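Local coordinates for uncharacterized protein (Bacteroides ovatus, PDB 3P02), which is of unknown function but combines an apparently E-set-like N-terminal region with a BT_3044-like C-terminal region, at residues K225-M230 / T248-S253; V29-S34 / S112-D117. All blocks are in the same frame, centred on the assembly; numbering follows the deposited sequence.

Overall arrangement
The two contacts lie in different halves of a single, largely beta chain and do not touch: their centres are 24 Å apart and their nearest atoms about 11 Å. Contact 2 comes first along the chain and is complete before contact 1 begins. It lies in the DUF4973 region and joins strand 25-30 of a mixed sheet, with its following loop, to the loop after strand 104-112, a strand of a different, antiparallel sheet. Contact 1 belongs to the BT_3044-like region, where it pairs two consecutive strands, 228-234 and 242-255, as a hairpin within a large antiparallel sheet. Contact 1 is thus local in sequence, whereas contact 2 spans 77 intervening residues.

Contact 1 of 2, residues K225-M230 / T248-S253; sequences KDLYKM and TYKVSS
Tyr228 and Tyr249 form an antiparallel hydrogen-bonded pair: Tyr228 N donates to Tyr249 O at 2.8 Å, and Tyr249 N returns a bond to Tyr228 O at 2.9 Å. Lys229 and Thr248 follow as a non-hydrogen-bonded pair. The short strand segments meet at 135°, and a water bridges Asp226 O and Val251 N.

Tyr249 has its CG between the backbone N and carbonyl carbon (chi1 73°), which swings the ring across to the neighbouring strand. Tyr228 CB sits over one face in a CH-pi contact, 3.7 Å from the ring centroid. In selenomethionine Met230, CG lies 3.4 Å from Tyr249 CD1, and SE 5.0 Å from the Tyr249 ring centroid, obliquely (61° off the normal). The phenol OH reaches past strand 228-234 to Thr217 O of strand 211-220. Losing the ring to an alanine here is likely to leave Tyr228 CB and Met230 without their aromatic partner and Thr217 O without the phenol. On the solvent side, Lys250 bends at chi3 to bring NZ 3.4 Å from Asp226 OD1, a long salt bridge in one of the two Asp226 conformers; its stem runs against Leu227.

Cross-strand tyrosine packing and a Met-aromatic contact here accompany a classic antiparallel beta hairpin, strands 228-234 and 242-255.

Contact 2 of 2, residues V29-S34 / S112-D117; sequences VRYANS and SLDGLD. With EDO (1,2-ethanediol), chain G.
A type II beta turn, Leu113 to Leu116, follows strand 104-112 and meets the end of strand 25-30 and the loop beyond it. The turn is closed by Leu116 N donating to Leu113 O at 2.9 Å. Gly115 suits its third position, since its positive phi (82°) is easily adopted without a side chain.

Tyr31 reaches this turn with its hydroxyl. Gly115 N donates to Tyr31 OH at 3.1 Å, with an angle of 150° at the hydrogen, and the nitrogen approaches at the ring edge, near its plane. Asp114 CA lies 3.3 Å from the same Tyr31 OH, so the phenol end rests against the backbone of the turn. A water 2.7 Å from Tyr31 OH also makes a weak bond to Asp114 OD2, giving the hydroxyl a second polar neighbour.

Asp114 carries its CG beside the backbone N (chi1 -64°), which directs the carboxylate to the backbone of the facing loop. There OD1 accepts a hydrogen bond from Ala35 N; an aspartate is short enough to serve that amide from the turn. In the modelled conformer of Ser34, its CA also lies close to Asp114 OD2, at 3.4 Å. On the buried side, Val29 and Leu113 meet through branched aliphatic ends, with CG2 of Val29 3.8 Å from CD1 of Leu113. Leu113 also packs on Pro151 and Leu153 of strand 146-154, a setting that favours an apolar residue.

Together these interactions dock the type II turn on the loop that follows strand 25-30, by Tyr31 OH and the Asp114 carboxylate, with Val29 on Leu113 at the strand itself, in this E-set-clan region.

Contact 1 of 2, residues K225-M230 / T248-S253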
loop_
_atom_site.group_PDB
_atom_site.type_symbol
_atom_site.label_atom_id
_atom_site.label_comp_id
_atom_site.label_asym_id
_atom_site.label_seq_id
_atom_site.Cartn_x
_atom_site.Cartn_y
_atom_site.Cartn_z
ATOM N N LYS A 225 -33.790 4.429 1.287
ATOM C CA LYS A 225 -32.675 5.379 1.153
ATOM C C LYS A 225 -31.396 4.680 0.653
ATOM O O LYS A 225 -31.426 3.470 0.432
ATOM C CB LYS A 225 -32.452 6.082 2.499
ATOM C CG LYS A 225 -33.568 7.066 2.844
ATOM C CD LYS A 225 -33.577 7.430 4.312
ATOM C CE LYS A 225 -34.812 8.239 4.646
ATOM N NZ LYS A 225 -34.839 8.641 6.079
ATOM N N ASP A 226 -30.289 5.418 0.432
ATOM C CA ASP A 226 -29.094 4.745 -0.072
ATOM C C ASP A 226 -27.929 4.766 0.948
ATOM O O ASP A 226 -26.762 4.702 0.552
ATOM C CB ASP A 226 -28.650 5.256 -1.457
ATOM C CG ASP A 226 -28.573 6.755 -1.664
ATOM O OD1 ASP A 226 -29.048 7.499 -0.793
ATOM O OD2 ASP A 226 -28.087 7.181 -2.736
ATOM N N LEU A 227 -28.253 4.785 2.253
ATOM C CA LEU A 227 -27.248 4.655 3.312
ATOM C C LEU A 227 -27.005 3.162 3.494
ATOM O O LEU A 227 -27.959 2.364 3.443
ATOM C CB LEU A 227 -27.711 5.286 4.637
ATOM C CG LEU A 227 -27.520 6.785 4.853
ATOM C CD1 LEU A 227 -28.529 7.597 4.043
ATOM C CD2 LEU A 227 -27.746 7.128 6.332
ATOM N N TYR A 228 -25.760 2.771 3.711
ATOM C CA TYR A 228 -25.412 1.374 3.917
ATOM C C TYR A 228 -24.799 1.160 5.286
ATOM O O TYR A 228 -24.098 2.030 5.796
ATOM C CB TYR A 228 -24.466 0.888 2.826
ATOM C CG TYR A 228 -25.183 0.661 1.517
ATOM C CD1 TYR A 228 -25.795 -0.557 1.239
ATOM C CD2 TYR A 228 -25.341 1.697 0.601
ATOM C CE1 TYR A 228 -26.520 -0.750 0.062
ATOM C CE2 TYR A 228 -26.100 1.531 -0.556
ATOM C CZ TYR A 228 -26.668 0.298 -0.832
ATOM O OH TYR A 228 -27.403 0.130 -1.983
ATOM N N LYS A 229 -25.087 0.001 5.879
ATOM C CA LYS A 229 -24.590 -0.369 7.209
ATOM C C LYS A 229 -23.098 -0.728 7.164
ATOM O O LYS A 229 -22.564 -1.196 6.144
ATOM C CB LYS A 229 -25.351 -1.616 7.738
ATOM C CG LYS A 229 -26.820 -1.376 8.023
ATOM C CD LYS A 229 -27.496 -2.698 8.460
ATOM C CE LYS A 229 -28.979 -2.580 8.311
ATOM N NZ LYS A 229 -29.642 -3.818 8.783
HETATM N N MSE A 230 -22.456 -0.551 8.316
HETATM C CA MSE A 230 -21.066 -0.926 8.551
HETATM C C MSE A 230 -20.945 -1.638 9.869
HETATM O O MSE A 230 -21.848 -1.577 10.722
HETATM C CB MSE A 230 -20.179 0.322 8.578
HETATM C CG MSE A 230 -20.221 1.085 7.263
HETATM SE SE MSE A 230 -18.945 2.500 7.256
HETATM C CE MSE A 230 -17.369 1.326 7.186
ATOM N N THR A 248 -22.196 4.386 9.189
ATOM C CA THR A 248 -22.928 4.232 7.925
ATOM C C THR A 248 -22.099 4.814 6.784
ATOM O O THR A 248 -21.175 5.605 7.019
ATOM C CB THR A 248 -24.297 4.915 7.962
ATOM O OG1 THR A 248 -24.088 6.330 8.102
ATOM C CG2 THR A 248 -25.207 4.365 9.049
ATOM N N TYR A 249 -22.415 4.438 5.551
ATOM C CA TYR A 249 -21.708 5.052 4.431
ATOM C C TYR A 249 -22.615 5.211 3.245
ATOM O O TYR A 249 -23.656 4.538 3.122
ATOM C CB TYR A 249 -20.433 4.297 4.022
ATOM C CG TYR A 249 -20.670 2.981 3.311
ATOM C CD1 TYR A 249 -21.061 1.846 4.013
ATOM C CD2 TYR A 249 -20.444 2.855 1.945
ATOM C CE1 TYR A 249 -21.206 0.616 3.377
ATOM C CE2 TYR A 249 -20.592 1.623 1.292
ATOM C CZ TYR A 249 -20.987 0.510 2.014
ATOM O OH TYR A 249 -21.195 -0.692 1.380
ATOM N N LYS A 250 -22.198 6.121 2.367
ATOM C CA LYS A 250 -22.837 6.373 1.089
ATOM C C LYS A 250 -21.764 6.388 0.037
ATOM O O LYS A 250 -20.634 6.841 0.291
ATOM C CB LYS A 250 -23.606 7.696 1.090
ATOM C CG LYS A 250 -24.846 7.710 1.978
ATOM C CD LYS A 250 -25.678 8.984 1.756
ATOM C CE LYS A 250 -26.561 8.891 0.531
ATOM N NZ LYS A 250 -27.287 10.161 0.267
ATOM N N VAL A 251 -22.095 5.846 -1.119
ATOM C CA VAL A 251 -21.196 5.783 -2.276
ATOM C C VAL A 251 -21.925 6.412 -3.423
ATOM O O VAL A 251 -23.054 6.002 -3.709
ATOM C CB VAL A 251 -20.721 4.353 -2.658
ATOM C CG1 VAL A 251 -19.824 4.391 -3.893
ATOM C CG2 VAL A 251 -19.991 3.672 -1.531
ATOM N N SER A 252 -21.285 7.346 -4.133
ATOM C CA SER A 252 -21.871 7.977 -5.325
ATOM C C SER A 252 -20.776 8.320 -6.301
ATOM O O SER A 252 -19.610 8.448 -5.917
ATOM C CB SER A 252 -22.638 9.251 -4.966
ATOM O OG SER A 252 -21.796 10.136 -4.245
ATOM N N SER A 253 -21.142 8.441 -7.562
ATOM C CA SER A 253 -20.207 8.799 -8.618
ATOM C C SER A 253 -20.890 9.705 -9.573
ATOM O O SER A 253 -22.120 9.647 -9.708
ATOM C CB SER A 253 -19.721 7.560 -9.379
ATOM O OG SER A 253 -18.866 6.744 -8.596
HETATM O O HOH W 1 -24.989 5.061 -1.406
HETATM O O HOH W 2 -25.441 7.916 -2.527
#

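Contact 2 of 2, residues V29-S34 / S112-D117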
loop_
_atom_site.group_PDB
_atom_site.type_symbol
_atom_site.label_atom_id
_atom_site.label_comp_id
_atom_site.label_asym_id
_atom_site.label_seq_id
_atom_site.Cartn_x
_atom_site.Cartn_y
_atom_site.Cartn_z
ATOM N N VAL A 29 -2.120 -3.685 -6.383
ATOM C CA VAL A 29 -2.807 -4.977 -6.419
ATOM C C VAL A 29 -4.219 -4.863 -5.834
ATOM O O VAL A 29 -4.369 -4.638 -4.626
ATOM C CB VAL A 29 -1.993 -6.094 -5.686
ATOM C CG1 VAL A 29 -2.714 -7.451 -5.823
ATOM C CG2 VAL A 29 -0.548 -6.194 -6.238
ATOM N N ARG A 30 -5.243 -5.126 -6.667
ATOM C CA ARG A 30 -6.620 -5.113 -6.156
ATOM C C ARG A 30 -6.934 -6.339 -5.318
ATOM O O ARG A 30 -6.703 -7.463 -5.767
ATOM C CB ARG A 30 -7.660 -5.013 -7.283
ATOM C CG ARG A 30 -9.071 -4.911 -6.679
ATOM C CD ARG A 30 -10.141 -4.765 -7.705
ATOM N NE ARG A 30 -10.266 -3.392 -8.199
ATOM C CZ ARG A 30 -10.995 -2.433 -7.637
ATOM N NH1 ARG A 30 -11.544 -2.618 -6.439
ATOM N NH2 ARG A 30 -11.098 -1.251 -8.220
ATOM N N TYR A 31 -7.507 -6.109 -4.130
ATOM C CA TYR A 31 -8.058 -7.150 -3.290
ATOM C C TYR A 31 -9.542 -7.291 -3.678
ATOM O O TYR A 31 -10.382 -6.458 -3.277
ATOM C CB TYR A 31 -7.909 -6.857 -1.782
ATOM C CG TYR A 31 -7.758 -8.104 -0.924
ATOM C CD1 TYR A 31 -8.724 -9.109 -0.933
ATOM C CD2 TYR A 31 -6.661 -8.268 -0.085
ATOM C CE1 TYR A 31 -8.574 -10.268 -0.160
ATOM C CE2 TYR A 31 -6.498 -9.419 0.684
ATOM C CZ TYR A 31 -7.469 -10.400 0.669
ATOM O OH TYR A 31 -7.286 -11.531 1.430
ATOM N N ALA A 32 -9.838 -8.274 -4.524
ATOM C CA ALA A 32 -11.221 -8.585 -4.924
ATOM C C ALA A 32 -11.622 -9.887 -4.179
ATOM O O ALA A 32 -11.395 -9.950 -2.962
ATOM C CB ALA A 32 -11.288 -8.728 -6.436
ATOM N N ASN A 33 -12.164 -10.933 -4.872
ATOM C CA ASN A 33 -12.430 -12.208 -4.201
ATOM C C ASN A 33 -11.078 -12.794 -3.760
ATOM O O ASN A 33 -10.972 -13.414 -2.697
ATOM C CB ASN A 33 -13.173 -13.169 -5.137
ATOM C CG ASN A 33 -14.633 -12.836 -5.400
ATOM O OD1 ASN A 33 -15.300 -12.124 -4.634
ATOM N ND2 ASN A 33 -15.183 -13.401 -6.471
ATOM N N SER A 34 -10.039 -12.496 -4.555
ATOM C CA SER A 34 -8.643 -12.850 -4.312
ATOM C C SER A 34 -7.813 -11.597 -4.560
ATOM O O SER A 34 -8.314 -10.653 -5.175
ATOM C CB SER A 34 -8.205 -14.002 -5.223
ATOM O OG SER A 34 -8.166 -13.616 -6.588
ATOM N N SER A 112 0.220 -13.071 -5.206
ATOM C CA SER A 112 -0.964 -13.725 -4.626
ATOM C C SER A 112 -0.989 -13.295 -3.183
ATOM O O SER A 112 -0.293 -13.877 -2.353
ATOM C CB SER A 112 -0.866 -15.241 -4.783
ATOM O OG SER A 112 -0.874 -15.602 -6.153
ATOM N N LEU A 113 -1.683 -12.170 -2.897
ATOM C CA LEU A 113 -1.584 -11.540 -1.580
ATOM C C LEU A 113 -2.717 -11.744 -0.594
ATOM O O LEU A 113 -2.749 -11.025 0.411
ATOM C CB LEU A 113 -1.386 -10.026 -1.801
ATOM C CG LEU A 113 -0.303 -9.631 -2.860
ATOM C CD1 LEU A 113 -0.166 -8.136 -2.939
ATOM C CD2 LEU A 113 1.082 -10.244 -2.515
ATOM N N ASP A 114 -3.574 -12.747 -0.809
ATOM C CA ASP A 114 -4.647 -13.028 0.162
ATOM C C ASP A 114 -4.058 -13.232 1.537
ATOM O O ASP A 114 -3.050 -13.934 1.694
ATOM C CB ASP A 114 -5.455 -14.262 -0.267
ATOM C CG ASP A 114 -6.182 -14.056 -1.572
ATOM O OD1 ASP A 114 -5.538 -13.599 -2.549
ATOM O OD2 ASP A 114 -7.351 -14.450 -1.657
ATOM N N GLY A 115 -4.612 -12.526 2.511
ATOM C CA GLY A 115 -4.137 -12.645 3.879
ATOM C C GLY A 115 -2.903 -11.835 4.233
ATOM O O GLY A 115 -2.489 -11.859 5.394
ATOM N N LEU A 116 -2.316 -11.080 3.262
ATOM C CA LEU A 116 -1.134 -10.267 3.543
ATOM C C LEU A 116 -1.463 -9.232 4.604
ATOM O O LEU A 116 -2.513 -8.589 4.509
ATOM C CB LEU A 116 -0.634 -9.574 2.265
ATOM C CG LEU A 116 0.691 -8.798 2.414
ATOM C CD1 LEU A 116 1.868 -9.736 2.712
ATOM C CD2 LEU A 116 0.977 -7.981 1.157
ATOM N N ASP A 117 -0.598 -9.077 5.616
ATOM C CA ASP A 117 -0.793 -8.077 6.686
ATOM C C ASP A 117 -0.449 -6.698 6.158
ATOM O O ASP A 117 0.721 -6.349 6.055
ATOM C CB ASP A 117 0.084 -8.424 7.906
ATOM C CG ASP A 117 -0.071 -7.488 9.097
ATOM O OD1 ASP A 117 -0.791 -6.453 8.970
ATOM O OD2 ASP A 117 0.543 -7.764 10.139
HETATM C C1 EDO G . -0.686 -16.806 -0.893
HETATM O O1 EDO G . -0.226 -17.613 0.206
HETATM C C2 EDO G . -1.550 -15.660 -0.386
HETATM O O2 EDO G . -2.302 -16.127 0.733
HETATM O O HOH W 3 -9.021 -13.529 1.080
#